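Local coordinates for protein collagen alpha-1(XV) chain (Homo sapiens, PDB 3N3F) that probably drives three collagen XV chains to associate, through a C-terminal trimerization domain of the kind shared by multiplexin collagens, ahead of triple-helix folding, at residues T23-R28 with F34-D39. Numbering follows the deposited sequence.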
# COMPACT_ATOMS: atom_id res chain seq x y z
N THR A 23 5.58 4.09 6.80
CA THR A 23 4.34 3.57 7.39
C THR A 23 3.15 4.01 6.56
O THR A 23 3.16 5.09 5.97
CB THR A 23 4.14 4.10 8.84
OG1 THR A 23 5.20 3.63 9.68
CG2 THR A 23 2.81 3.63 9.41
N PHE A 24 2.12 3.18 6.50
CA PHE A 24 0.91 3.50 5.76
C PHE A 24 -0.08 4.22 6.67
O PHE A 24 -0.24 3.85 7.83
CB PHE A 24 0.28 2.23 5.19
CG PHE A 24 1.00 1.69 3.99
CD1 PHE A 24 0.77 2.24 2.73
CD2 PHE A 24 1.92 0.66 4.11
CE1 PHE A 24 1.45 1.76 1.60
CE2 PHE A 24 2.61 0.17 3.00
CZ PHE A 24 2.37 0.73 1.74
N ILE A 25 -0.74 5.25 6.14
CA ILE A 25 -1.69 6.04 6.92
C ILE A 25 -3.09 6.05 6.32
O ILE A 25 -3.31 6.52 5.21
CB ILE A 25 -1.21 7.50 7.05
CG1 ILE A 25 0.19 7.55 7.66
CG2 ILE A 25 -2.20 8.30 7.90
CD1 ILE A 25 0.77 8.95 7.76
N TYR A 26 -4.06 5.55 7.09
CA TYR A 26 -5.44 5.50 6.65
C TYR A 26 -6.21 6.68 7.22
O TYR A 26 -6.10 6.99 8.41
CB TYR A 26 -6.07 4.19 7.13
CG TYR A 26 -7.54 3.99 6.80
CD1 TYR A 26 -8.01 4.07 5.49
CD2 TYR A 26 -8.45 3.62 7.80
CE1 TYR A 26 -9.34 3.77 5.18
CE2 TYR A 26 -9.77 3.31 7.50
CZ TYR A 26 -10.21 3.38 6.19
OH TYR A 26 -11.50 3.04 5.88
N LEU A 27 -6.98 7.36 6.38
CA LEU A 27 -7.79 8.48 6.84
C LEU A 27 -9.22 7.96 6.91
O LEU A 27 -9.87 7.74 5.89
CB LEU A 27 -7.69 9.66 5.88
CG LEU A 27 -6.27 10.21 5.66
CD1 LEU A 27 -6.36 11.53 4.91
CD2 LEU A 27 -5.58 10.43 7.01
N ARG A 28 -9.70 7.75 8.14
CA ARG A 28 -11.03 7.22 8.38
C ARG A 28 -12.17 7.97 7.70
O ARG A 28 -13.02 7.36 7.05
CB ARG A 28 -11.30 7.13 9.89
CG ARG A 28 -10.34 6.21 10.64
CD ARG A 28 -10.83 5.92 12.06
NE ARG A 28 -10.95 7.12 12.88
CZ ARG A 28 -9.97 7.65 13.60
NH1 ARG A 28 -8.77 7.08 13.63
NH2 ARG A 28 -10.18 8.75 14.30
N PHE A 34 -2.33 7.33 2.77
CA PHE A 34 -1.11 8.11 2.56
C PHE A 34 0.04 7.26 3.07
O PHE A 34 -0.18 6.25 3.75
CB PHE A 34 -1.16 9.41 3.36
CG PHE A 34 -1.99 10.48 2.73
CD1 PHE A 34 -1.40 11.43 1.91
CD2 PHE A 34 -3.36 10.52 2.94
CE1 PHE A 34 -2.17 12.42 1.30
CE2 PHE A 34 -4.14 11.51 2.34
CZ PHE A 34 -3.54 12.46 1.52
N ILE A 35 1.25 7.64 2.73
CA ILE A 35 2.42 6.92 3.20
C ILE A 35 3.35 7.96 3.79
O ILE A 35 3.59 9.00 3.19
CB ILE A 35 3.16 6.20 2.05
CG1 ILE A 35 3.48 7.19 0.94
CG2 ILE A 35 2.31 5.06 1.53
CD1 ILE A 35 4.54 6.71 -0.01
N ARG A 36 3.86 7.67 4.98
CA ARG A 36 4.78 8.56 5.66
C ARG A 36 6.16 8.33 5.04
O ARG A 36 6.67 7.21 5.05
CB ARG A 36 4.82 8.22 7.15
CG ARG A 36 4.76 9.40 8.09
CD ARG A 36 5.83 10.40 7.76
NE ARG A 36 6.22 11.21 8.91
CZ ARG A 36 7.22 12.08 8.88
NH1 ARG A 36 7.90 12.24 7.75
NH2 ARG A 36 7.55 12.77 9.96
N VAL A 37 6.75 9.37 4.47
CA VAL A 37 8.08 9.22 3.86
C VAL A 37 9.03 10.27 4.42
O VAL A 37 8.70 11.01 5.34
CB VAL A 37 8.03 9.37 2.33
CG1 VAL A 37 7.10 8.33 1.74
CG2 VAL A 37 7.59 10.77 1.94
N ARG A 38 10.23 10.32 3.85
CA ARG A 38 11.23 11.28 4.29
C ARG A 38 10.76 12.70 4.01
O ARG A 38 10.49 13.07 2.87
CB ARG A 38 12.55 11.01 3.58
CG ARG A 38 13.68 11.95 3.96
CD ARG A 38 14.92 11.60 3.15
NE ARG A 38 14.64 11.64 1.71
CZ ARG A 38 15.44 11.12 0.78
NH1 ARG A 38 16.57 10.53 1.12
NH2 ARG A 38 15.10 11.20 -0.50
N ASP A 39 10.65 13.49 5.08
CA ASP A 39 10.24 14.89 5.01
C ASP A 39 8.78 15.15 4.66
O ASP A 39 8.43 16.24 4.21
CB ASP A 39 11.14 15.66 4.04
CG ASP A 39 12.62 15.52 4.38
OD1 ASP A 39 12.97 15.72 5.57
OD2 ASP A 39 13.41 15.23 3.47
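Leu27 meets the Phe34 ring at an oblique tilt, its CD1 methyl reaching within 3.4 Å of Phe34 CE2, with CD2 next nearest. The Phe24 ring is met just as obliquely, by Ile35: the CG2 methyl sits 3.4 Å from Phe24 CE1, and the two side chains run side by side. Ile35 puts CG1 between its backbone N and carbonyl carbon (chi1 54°), leaving CG2 as the branch that faces the ring. Phe24 also packs edge-to-face against the Phe24 rings of the other two subunits, so this side of the sheet looks into the trimer. Strands 23-27 and 32-37 form an antiparallel beta hairpin at the middle of a four-stranded mixed sheet, with strand 3-6 running parallel beside 23-27. Ile25 and Phe34 form a hydrogen-bonded pair: Ile25 N-H donates to Phe34 O at 2.7 Å, and Phe34 N returns a bond to Ile25 O at 2.8 Å. Further along, Arg36 N donates to Thr23 O. On the same face as Phe34, Ile25 CD1 lies 4.0 Å from Arg36 CG, alongside the arginine's aliphatic part. The chain of Arg36 then bends at chi2 (-53°), carrying the guanidinium off from Ile25 to bond to Val37 O and Ala16 O and make a cation-pi contact with Trp41. Met9 and Met12 of helix 9-13 cover this face, Met9 touching both Leu27 and Phe34. Cutting Leu27 back to an alanine would probably open a gap beside the Phe34 ring and leave it freer to turn under the helix.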